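Local coordinates for protein phosphoribosylaminoimidazole-succinocarboxamide synthase (Thermotoga maritima, PDB 1KUT) that catalyses the ATP-dependent joining of L-aspartate to 5-amino-1-(5-phospho-D-ribosyl)imidazole-4-carboxylate, making SAICAR in de novo purine biosynthesis, at residues D34-K39 and G211-K216; T47-K52 and L223-N228; L166-Y171 and T191-K196; I187-F192 and K215-V220. All blocks are in the same frame, centred on the assembly; numbering follows the deposited sequence.

Contact 1: residues D34-K39 and G211-K216; sequences DVLTGK and GDPLKK
The type II beta turn from Leu36 to Lys39, which leads into helix 39-55, lies against the lead-in to helix 214-229, where Leu36 meets Pro213 and Leu214. One methyl of Leu36 does most of the touching: CD1 sits 3.5 Å from Pro213 CB, a tight fit for two carbons, and 3.4 Å from Leu214 N. The Leu36 side chain meets the proline ring at about a right angle, and the same CD1 also lies beside Leu214 CB. Leu214 answers with both of its branches. Its CG, anti to the backbone N (chi1 -179°), points the fork at the turn, with CD2 3.7 Å from Thr37 O and CD1 4.0 Å from Lys39 CB. The Lys39 chain bends at chi2 and leads away from Leu214, carrying NZ to a salt bridge with Asp190 and a hydrogen bond to Asp24 O. Near the surface, then, Leu36 packs on Pro213 and Leu214 from a type II beta turn that has glycine in its third position: Gly38, with a positive phi of 74°, which is also the N-cap of helix 39-55.

Contact 2: residues T47-K52 and L223-N228; sequences TAILMK and LCRSLN
Helix segments 47-52 and 223-228 run in broadly the same direction, their axes 38° apart and 9.8 Å from each other at closest approach, with Ile49 and Cys224 nearest across the gap. Ile49 carries most of the contact and uses two separate branches. Its CG2, anti to the backbone N, lies 3.8 Å from Cys224 CB and extends on to the amide of Asn228, 4.0 Å from Asn228 CG. Its CD1, at the end of the other branch, meets the aliphatic part of Arg225 at 4.0 Å from Arg225 CG, the two side chains crossing at about a right angle. The isoleucine thus spans three residues, Cys224, Arg225 and Asn228, that share one side of the opposing helix. The polar end of Arg225 goes elsewhere, its NE forming a salt bridge with Glu45.

Deeper in, Leu50 turns its end toward the cysteine, and Leu50 CD1 comes within 3.5 Å of Cys224 SG. Toward the exposed side a water donates to both helices, at 2.8 Å from Ile49 O and 2.8 Å from Asn228 OD1, and so bridges the main chain of one to the side-chain amide of the other. Helices 39-55 and 214-229 are thereby packed side by side in the fold, and helix 138-160 covers the inner side of the pair, with Phe158 against Leu50 and Phe159 against Cys224.

Contact 3: residues L166-Y171 and T191-K196; sequences LWDIKY and TFRLRK
Main-chain hydrogen bonds join the two strands: Trp167 N gives to Arg193 O at 2.8 Å, Lys170 N to Thr191 O at 2.7 Å, and Arg193 N to Asp168 O at 3.0 Å. A water donates to Lys170 O and accepts from Thr191 OG1, which also takes the N-H of Ser188.

The pairing is antiparallel and is interrupted by a classic beta bulge: Trp167, with near-helical backbone angles, and Asp168 both lie opposite Arg193, between the pairs Leu166-Leu194 and Ile169-Phe192. Strand 164-175 lies between strands 78-87 and 192-196 in this sheet. Leu166, Ile169, Phe192 and Leu194 share the face turned toward helix 138-160, where Phe159 touches Leu194 and Leu155 touches Ile169. Here Ile169 CG1 packs 3.6 Å from Phe192 CB, and Leu166 CD1, from further back on the same strand as Ile169, reaches the same CB at 4.0 Å, the Leu166 and Phe192 side chains meeting at about a right angle.

The two arginines each take one partner: Arg195 the indole, Arg193 the Asp168 carboxylate. The bend at chi3 of Arg195 (-42°) brings its guanidinium over the six-membered ring of Trp167, a cation-pi contact with CZ 4.4 Å from the centroid. The group stands nearly upright there, its plane 83° from the ring, with NE over the face near the rim. The extended chain of Arg193 crosses the carboxylate with CG and CD nearest Asp168 OD1, and the salt bridge from NH1 to OD1 is long at 3.6 Å.

Contact 4: residues I187-F192 and K215-V220; sequences ISPDTF and KKYREV
The Tyr217 ring carries Pro189 on one face and Asp190 at its edge. Pro189 CB sits over that face, off-centre toward the rim, as a CH-pi contact 3.9 Å from the ring centroid. In the ring plane, Tyr217 OH donates to Asp190 OD2 at 2.5 Å, meeting the oxygen nearly along its C-O bond; carboxylate and ring stand almost perpendicular, 88° apart. The Phe192 ring has Ser188 O above one face, near the rim, and Val220 CG1 at its edge, 3.9 Å from Phe192 CZ.

Pro189 is gripped from several directions. Val220 CG2 comes head-on to Pro189 CG at 3.5 Å, tighter than usual for carbon atoms, and Lys216 CE lies 3.6 Å from Pro189 CB. Lys216 reaches there because its CG sits between the backbone N and the carbonyl carbon (chi1 79°) and the chain beyond is extended. Within the loop, Thr191 N donates to Ser188 O, closing the turn around the proline.

With OD1 of Asp190 already taken by the lysine of contact 1, OD2 is left to the tyrosine. Two oxygens held by different partners fix the rotation of the carboxylate and tie the loop to the helix through its phenol.

Overall arrangement
Helix 214-229 runs through three of the contacts: its start lies in contact 1, its next turns in contact 4 and its later part in contact 2. Contacts 1 and 4, with centres about 10 Å apart, share Lys215 and Lys216 and are tied by two salt bridges, the one between Lys39 and Asp190 and another from Arg218 NH1 to Asp212 OD2 (3.2 Å). Contact 3 shares Thr191 and Phe192 with contact 4, their centres about 9 Å apart, so loop 187-192 links the sheet to the helix. Contact 2 meets that loop through Leu50, whose CD2 lies 3.4 Å from Ile187 O. Contacts 1 and 3 do not touch, nor do contacts 1 and 2.

Contact 1: residues D34-K39 and G211-K216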
# COMPACT_ATOMS: atom_id res chain seq x y z
N ASP B 34 26.75 11.09 -2.94
CA ASP B 34 28.19 11.34 -2.87
C ASP B 34 28.96 10.03 -2.70
O ASP B 34 28.46 8.95 -3.05
CB ASP B 34 28.51 12.30 -1.71
CG ASP B 34 29.96 12.79 -1.72
OD1 ASP B 34 30.42 13.27 -2.79
OD2 ASP B 34 30.62 12.71 -0.67
N VAL B 35 30.17 10.11 -2.15
CA VAL B 35 31.00 8.93 -1.96
C VAL B 35 32.02 9.08 -0.83
O VAL B 35 33.11 9.62 -1.02
CB VAL B 35 31.72 8.57 -3.29
CG1 VAL B 35 32.32 9.81 -3.91
CG2 VAL B 35 32.80 7.52 -3.06
N LEU B 36 31.64 8.60 0.36
CA LEU B 36 32.51 8.64 1.53
C LEU B 36 33.53 7.52 1.43
O LEU B 36 33.20 6.40 1.03
CB LEU B 36 31.71 8.46 2.83
CG LEU B 36 30.72 9.55 3.26
CD1 LEU B 36 29.83 9.00 4.37
CD2 LEU B 36 31.46 10.81 3.73
N THR B 37 34.77 7.82 1.83
CA THR B 37 35.86 6.85 1.78
C THR B 37 35.79 5.75 2.84
O THR B 37 35.63 6.03 4.03
CB THR B 37 37.22 7.57 1.92
OG1 THR B 37 38.27 6.60 2.02
CG2 THR B 37 37.23 8.46 3.16
N GLY B 38 35.91 4.50 2.39
CA GLY B 38 35.89 3.36 3.30
C GLY B 38 34.54 2.99 3.88
O GLY B 38 34.45 2.16 4.77
N LYS B 39 33.49 3.59 3.35
CA LYS B 39 32.13 3.32 3.81
C LYS B 39 31.64 1.91 3.38
O LYS B 39 30.85 1.27 4.09
CB LYS B 39 31.23 4.44 3.28
CG LYS B 39 29.75 4.31 3.56
CD LYS B 39 29.06 3.64 2.40
CE LYS B 39 27.56 3.76 2.51
NZ LYS B 39 26.91 3.06 1.38
N GLY B 211 28.38 17.01 9.83
CA GLY B 211 29.80 17.23 10.00
C GLY B 211 30.53 16.22 9.14
O GLY B 211 31.28 16.59 8.23
N ASP B 212 30.32 14.94 9.44
CA ASP B 212 30.91 13.85 8.66
C ASP B 212 30.01 12.63 8.82
O ASP B 212 29.93 12.00 9.88
CB ASP B 212 32.35 13.55 9.11
CG ASP B 212 32.41 12.76 10.39
OD1 ASP B 212 31.73 13.16 11.35
OD2 ASP B 212 33.15 11.75 10.42
N PRO B 213 29.28 12.30 7.75
CA PRO B 213 28.34 11.17 7.69
C PRO B 213 28.94 9.82 8.07
O PRO B 213 28.27 8.99 8.69
CB PRO B 213 27.87 11.21 6.23
CG PRO B 213 27.97 12.67 5.89
CD PRO B 213 29.30 13.03 6.48
N LEU B 214 30.19 9.59 7.71
CA LEU B 214 30.82 8.32 8.02
C LEU B 214 30.82 8.03 9.51
O LEU B 214 31.00 6.88 9.91
CB LEU B 214 32.26 8.27 7.49
CG LEU B 214 33.03 6.95 7.72
CD1 LEU B 214 32.46 5.84 6.86
CD2 LEU B 214 34.50 7.16 7.37
N LYS B 215 30.60 9.04 10.34
CA LYS B 215 30.63 8.82 11.78
C LYS B 215 29.59 7.84 12.33
O LYS B 215 29.92 6.99 13.17
CB LYS B 215 30.54 10.14 12.54
CG LYS B 215 30.73 9.95 14.03
CD LYS B 215 31.37 11.15 14.69
CE LYS B 215 31.87 10.79 16.08
NZ LYS B 215 32.67 11.89 16.68
N LYS B 216 28.34 7.95 11.89
CA LYS B 216 27.31 7.03 12.39
C LYS B 216 27.66 5.60 12.00
O LYS B 216 27.45 4.68 12.79
CB LYS B 216 25.92 7.39 11.83
CG LYS B 216 25.65 6.93 10.40
CD LYS B 216 24.18 7.11 10.02
CE LYS B 216 23.91 6.70 8.57
NZ LYS B 216 22.50 6.97 8.15

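Contact 2: residues T47-K52 and L223-N228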
# COMPACT_ATOMS: atom_id res chain seq x y z
N THR B 47 27.25 -5.86 8.07
CA THR B 47 26.26 -6.78 7.49
C THR B 47 26.63 -8.21 7.88
O THR B 47 25.78 -8.96 8.36
CB THR B 47 26.25 -6.69 5.94
OG1 THR B 47 25.80 -5.39 5.54
CG2 THR B 47 25.32 -7.75 5.33
N ALA B 48 27.90 -8.57 7.69
CA ALA B 48 28.40 -9.91 8.01
C ALA B 48 28.27 -10.29 9.47
O ALA B 48 28.05 -11.45 9.81
CB ALA B 48 29.84 -10.02 7.58
N ILE B 49 28.45 -9.32 10.36
CA ILE B 49 28.31 -9.54 11.79
C ILE B 49 26.83 -9.79 12.10
O ILE B 49 26.46 -10.80 12.67
CB ILE B 49 28.81 -8.30 12.57
CG1 ILE B 49 30.33 -8.24 12.49
CG2 ILE B 49 28.27 -8.31 14.00
CD1 ILE B 49 30.95 -7.18 13.37
N LEU B 50 25.98 -8.84 11.72
CA LEU B 50 24.56 -8.99 11.96
C LEU B 50 23.99 -10.31 11.36
O LEU B 50 23.33 -11.07 12.07
CB LEU B 50 23.82 -7.77 11.40
CG LEU B 50 23.61 -6.53 12.30
CD1 LEU B 50 24.39 -6.63 13.61
CD2 LEU B 50 23.97 -5.27 11.52
N MSE B 51 24.25 -10.58 10.09
CA MSE B 51 23.73 -11.80 9.44
C MSE B 51 24.24 -13.11 10.03
O MSE B 51 23.53 -14.12 10.01
CB MSE B 51 24.04 -11.78 7.95
CG MSE B 51 23.33 -10.68 7.21
SE MSE B 51 23.27 -11.13 5.33
CE MSE B 51 25.13 -11.05 4.90
N LYS B 52 25.47 -13.08 10.54
CA LYS B 52 26.07 -14.25 11.18
C LYS B 52 25.25 -14.52 12.45
O LYS B 52 24.84 -15.65 12.72
CB LYS B 52 27.52 -13.94 11.55
CG LYS B 52 28.30 -15.12 12.13
CD LYS B 52 28.48 -16.23 11.10
CE LYS B 52 29.29 -17.39 11.67
NZ LYS B 52 29.18 -18.61 10.80
N LEU B 223 29.98 -0.77 17.53
CA LEU B 223 28.91 -1.28 18.37
C LEU B 223 28.69 -2.77 18.07
O LEU B 223 28.66 -3.59 18.99
CB LEU B 223 27.65 -0.47 18.08
CG LEU B 223 26.36 -0.83 18.80
CD1 LEU B 223 25.43 0.35 18.73
CD2 LEU B 223 25.74 -2.05 18.14
N CYS B 224 28.55 -3.12 16.80
CA CYS B 224 28.34 -4.51 16.42
C CYS B 224 29.53 -5.38 16.80
O CYS B 224 29.36 -6.52 17.25
CB CYS B 224 28.04 -4.61 14.92
SG CYS B 224 26.40 -3.94 14.48
N ARG B 225 30.74 -4.86 16.62
CA ARG B 225 31.94 -5.62 16.98
C ARG B 225 31.92 -5.91 18.48
O ARG B 225 32.17 -7.04 18.92
CB ARG B 225 33.20 -4.82 16.64
CG ARG B 225 33.55 -4.79 15.16
CD ARG B 225 34.77 -3.92 14.90
NE ARG B 225 35.23 -4.01 13.52
CZ ARG B 225 36.19 -3.25 13.00
NH1 ARG B 225 36.78 -2.34 13.75
NH2 ARG B 225 36.57 -3.41 11.73
N SER B 226 31.60 -4.88 19.26
CA SER B 226 31.55 -4.99 20.71
C SER B 226 30.60 -6.08 21.19
O SER B 226 30.99 -6.99 21.94
CB SER B 226 31.14 -3.66 21.32
OG SER B 226 31.38 -3.66 22.71
N LEU B 227 29.34 -5.98 20.76
CA LEU B 227 28.32 -6.95 21.14
C LEU B 227 28.69 -8.33 20.60
O LEU B 227 28.35 -9.36 21.20
CB LEU B 227 26.97 -6.52 20.56
CG LEU B 227 26.57 -5.10 20.97
CD1 LEU B 227 25.42 -4.60 20.13
CD2 LEU B 227 26.21 -5.11 22.45
N ASN B 228 29.40 -8.35 19.49
CA ASN B 228 29.81 -9.59 18.85
C ASN B 228 30.86 -10.36 19.65
O ASN B 228 30.89 -11.60 19.62
CB ASN B 228 30.36 -9.27 17.45
CG ASN B 228 30.47 -10.49 16.58
OD1 ASN B 228 29.54 -11.29 16.50
ND2 ASN B 228 31.60 -10.63 15.89
O HOH W 1 28.33 -12.32 14.16

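Contact 3: residues L166-Y171 and T191-K196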
# COMPACT_ATOMS: atom_id res chain seq x y z
N LEU B 166 16.14 0.23 17.78
CA LEU B 166 15.87 0.05 16.37
C LEU B 166 14.54 0.68 16.03
O LEU B 166 13.50 0.23 16.51
CB LEU B 166 15.86 -1.44 16.05
CG LEU B 166 15.65 -1.80 14.59
CD1 LEU B 166 16.70 -1.09 13.74
CD2 LEU B 166 15.74 -3.31 14.44
N TRP B 167 14.56 1.72 15.21
CA TRP B 167 13.33 2.39 14.82
C TRP B 167 12.59 1.65 13.72
O TRP B 167 11.38 1.39 13.83
CB TRP B 167 13.67 3.80 14.36
CG TRP B 167 13.90 4.70 15.48
CD1 TRP B 167 14.51 4.40 16.66
CD2 TRP B 167 13.53 6.08 15.55
NE1 TRP B 167 14.55 5.51 17.47
CE2 TRP B 167 13.95 6.56 16.82
CE3 TRP B 167 12.89 6.97 14.67
CZ2 TRP B 167 13.75 7.88 17.22
CZ3 TRP B 167 12.69 8.27 15.07
CH2 TRP B 167 13.12 8.72 16.33
N ASP B 168 13.31 1.34 12.66
CA ASP B 168 12.77 0.60 11.52
C ASP B 168 13.93 0.09 10.68
O ASP B 168 15.08 0.52 10.84
CB ASP B 168 11.85 1.46 10.68
CG ASP B 168 12.50 2.73 10.21
OD1 ASP B 168 13.71 2.70 9.91
OD2 ASP B 168 11.79 3.76 10.13
N ILE B 169 13.62 -0.83 9.77
CA ILE B 169 14.65 -1.44 8.96
C ILE B 169 13.99 -1.99 7.71
O ILE B 169 12.83 -2.35 7.74
CB ILE B 169 15.32 -2.58 9.79
CG1 ILE B 169 16.37 -3.32 8.97
CG2 ILE B 169 14.26 -3.56 10.29
CD1 ILE B 169 17.25 -4.18 9.81
N LYS B 170 14.73 -2.01 6.61
CA LYS B 170 14.21 -2.53 5.35
C LYS B 170 14.96 -3.81 4.95
O LYS B 170 16.19 -3.87 5.08
CB LYS B 170 14.38 -1.49 4.24
CG LYS B 170 13.93 -2.01 2.87
CD LYS B 170 14.81 -1.49 1.75
CE LYS B 170 16.28 -1.87 1.95
NZ LYS B 170 17.04 -1.91 0.66
N TYR B 171 14.23 -4.81 4.47
CA TYR B 171 14.82 -6.08 4.03
C TYR B 171 14.50 -6.36 2.56
O TYR B 171 13.68 -5.68 1.94
CB TYR B 171 14.28 -7.26 4.84
CG TYR B 171 14.46 -7.12 6.35
CD1 TYR B 171 15.72 -7.24 6.94
CD2 TYR B 171 13.36 -6.88 7.18
CE1 TYR B 171 15.88 -7.12 8.31
CE2 TYR B 171 13.51 -6.76 8.56
CZ TYR B 171 14.76 -6.88 9.11
OH TYR B 171 14.91 -6.80 10.47
N THR B 191 20.22 0.64 5.69
CA THR B 191 18.92 -0.04 5.66
C THR B 191 18.11 0.00 6.94
O THR B 191 17.02 -0.58 7.00
CB THR B 191 19.07 -1.54 5.26
OG1 THR B 191 19.98 -2.19 6.15
CG2 THR B 191 19.60 -1.67 3.85
N PHE B 192 18.64 0.66 7.96
CA PHE B 192 17.93 0.76 9.21
C PHE B 192 18.24 2.07 9.92
O PHE B 192 19.27 2.71 9.64
CB PHE B 192 18.23 -0.45 10.11
CG PHE B 192 19.68 -0.57 10.56
CD1 PHE B 192 20.25 0.39 11.41
CD2 PHE B 192 20.42 -1.70 10.23
CE1 PHE B 192 21.54 0.21 11.92
CE2 PHE B 192 21.72 -1.89 10.75
CZ PHE B 192 22.27 -0.93 11.60
N ARG B 193 17.33 2.46 10.81
CA ARG B 193 17.42 3.68 11.62
C ARG B 193 17.59 3.19 13.05
O ARG B 193 16.69 2.56 13.61
CB ARG B 193 16.12 4.48 11.54
CG ARG B 193 15.75 5.02 10.16
CD ARG B 193 14.35 5.65 10.25
NE ARG B 193 14.05 6.65 9.22
CZ ARG B 193 14.10 6.42 7.91
NH1 ARG B 193 14.45 5.23 7.45
NH2 ARG B 193 13.76 7.39 7.07
N LEU B 194 18.74 3.49 13.64
CA LEU B 194 19.02 3.04 15.00
C LEU B 194 19.31 4.26 15.86
O LEU B 194 20.09 5.13 15.47
CB LEU B 194 20.23 2.11 14.99
CG LEU B 194 20.59 1.44 16.31
CD1 LEU B 194 19.74 0.18 16.49
CD2 LEU B 194 22.08 1.10 16.31
N ARG B 195 18.70 4.33 17.03
CA ARG B 195 18.90 5.48 17.89
C ARG B 195 19.23 5.17 19.34
O ARG B 195 18.86 4.12 19.87
CB ARG B 195 17.67 6.37 17.84
CG ARG B 195 17.84 7.71 18.52
CD ARG B 195 16.77 8.66 18.03
NE ARG B 195 16.60 8.52 16.58
CZ ARG B 195 17.58 8.63 15.68
NH1 ARG B 195 18.82 8.88 16.08
NH2 ARG B 195 17.32 8.45 14.39
N LYS B 196 19.91 6.11 19.98
CA LYS B 196 20.30 5.99 21.37
C LYS B 196 19.08 5.84 22.27
O LYS B 196 18.07 6.52 22.09
CB LYS B 196 21.08 7.24 21.81
CG LYS B 196 22.12 6.94 22.88
CD LYS B 196 23.29 6.15 22.29
CE LYS B 196 24.26 5.67 23.36
NZ LYS B 196 23.63 4.64 24.26
O HOH W 2 18.53 -4.58 6.53

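Contact 4: residues I187-F192 and K215-V220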
# COMPACT_ATOMS: atom_id res chain seq x y z
N ILE B 187 22.56 -5.26 5.75
CA ILE B 187 22.04 -4.81 7.03
C ILE B 187 23.03 -3.80 7.60
O ILE B 187 23.97 -4.17 8.30
CB ILE B 187 21.88 -5.96 8.04
CG1 ILE B 187 20.98 -7.05 7.49
CG2 ILE B 187 21.23 -5.42 9.29
CD1 ILE B 187 20.74 -8.19 8.48
N SER B 188 22.81 -2.53 7.30
CA SER B 188 23.71 -1.50 7.79
C SER B 188 22.95 -0.20 7.96
O SER B 188 21.74 -0.16 7.72
CB SER B 188 24.84 -1.29 6.79
OG SER B 188 24.32 -0.77 5.57
N PRO B 189 23.64 0.88 8.37
CA PRO B 189 22.97 2.17 8.54
C PRO B 189 22.22 2.57 7.29
O PRO B 189 21.30 3.39 7.35
CB PRO B 189 24.12 3.11 8.88
CG PRO B 189 24.98 2.22 9.77
CD PRO B 189 24.99 0.91 8.96
N ASP B 190 22.58 1.98 6.16
CA ASP B 190 21.88 2.29 4.92
C ASP B 190 20.47 1.68 4.89
O ASP B 190 19.61 2.15 4.15
CB ASP B 190 22.65 1.74 3.71
CG ASP B 190 23.80 2.63 3.28
OD1 ASP B 190 24.36 2.37 2.20
OD2 ASP B 190 24.14 3.58 4.00
N THR B 191 20.22 0.64 5.69
CA THR B 191 18.92 -0.04 5.66
C THR B 191 18.11 0.00 6.94
O THR B 191 17.02 -0.58 7.00
CB THR B 191 19.07 -1.54 5.26
OG1 THR B 191 19.98 -2.19 6.15
CG2 THR B 191 19.60 -1.67 3.85
N PHE B 192 18.64 0.66 7.96
CA PHE B 192 17.93 0.76 9.21
C PHE B 192 18.24 2.07 9.92
O PHE B 192 19.27 2.71 9.64
CB PHE B 192 18.23 -0.45 10.11
CG PHE B 192 19.68 -0.57 10.56
CD1 PHE B 192 20.25 0.39 11.41
CD2 PHE B 192 20.42 -1.70 10.23
CE1 PHE B 192 21.54 0.21 11.92
CE2 PHE B 192 21.72 -1.89 10.75
CZ PHE B 192 22.27 -0.93 11.60
N LYS B 215 30.60 9.04 10.34
CA LYS B 215 30.63 8.82 11.78
C LYS B 215 29.59 7.84 12.33
O LYS B 215 29.92 6.99 13.17
CB LYS B 215 30.54 10.14 12.54
CG LYS B 215 30.73 9.95 14.03
CD LYS B 215 31.37 11.15 14.69
CE LYS B 215 31.87 10.79 16.08
NZ LYS B 215 32.67 11.89 16.68
N LYS B 216 28.34 7.95 11.89
CA LYS B 216 27.31 7.03 12.39
C LYS B 216 27.66 5.60 12.00
O LYS B 216 27.45 4.68 12.79
CB LYS B 216 25.92 7.39 11.83
CG LYS B 216 25.65 6.93 10.40
CD LYS B 216 24.18 7.11 10.02
CE LYS B 216 23.91 6.70 8.57
NZ LYS B 216 22.50 6.97 8.15
N TYR B 217 28.21 5.42 10.80
CA TYR B 217 28.60 4.09 10.32
C TYR B 217 29.71 3.52 11.19
O TYR B 217 29.65 2.35 11.60
CB TYR B 217 29.08 4.14 8.87
CG TYR B 217 28.00 4.53 7.88
CD1 TYR B 217 27.64 5.87 7.71
CD2 TYR B 217 27.34 3.56 7.12
CE1 TYR B 217 26.63 6.23 6.80
CE2 TYR B 217 26.33 3.91 6.22
CZ TYR B 217 25.98 5.24 6.07
OH TYR B 217 25.00 5.61 5.18
N ARG B 218 30.72 4.34 11.46
CA ARG B 218 31.83 3.88 12.29
C ARG B 218 31.29 3.46 13.64
O ARG B 218 31.65 2.39 14.15
CB ARG B 218 32.88 4.98 12.45
CG ARG B 218 33.64 5.34 11.16
CD ARG B 218 34.89 6.17 11.47
NE ARG B 218 34.56 7.33 12.31
CZ ARG B 218 34.26 8.55 11.85
NH1 ARG B 218 34.25 8.80 10.54
NH2 ARG B 218 33.95 9.52 12.71
N GLU B 219 30.41 4.28 14.22
CA GLU B 219 29.82 3.98 15.52
C GLU B 219 29.01 2.68 15.49
O GLU B 219 29.14 1.84 16.39
CB GLU B 219 28.95 5.15 16.00
CG GLU B 219 29.76 6.35 16.53
CD GLU B 219 28.89 7.53 17.01
OE1 GLU B 219 29.47 8.56 17.43
OE2 GLU B 219 27.65 7.42 16.97
N VAL B 220 28.18 2.50 14.47
CA VAL B 220 27.40 1.26 14.36
C VAL B 220 28.33 0.04 14.32
O VAL B 220 28.16 -0.91 15.08
CB VAL B 220 26.51 1.24 13.09
CG1 VAL B 220 25.87 -0.13 12.91
CG2 VAL B 220 25.44 2.30 13.20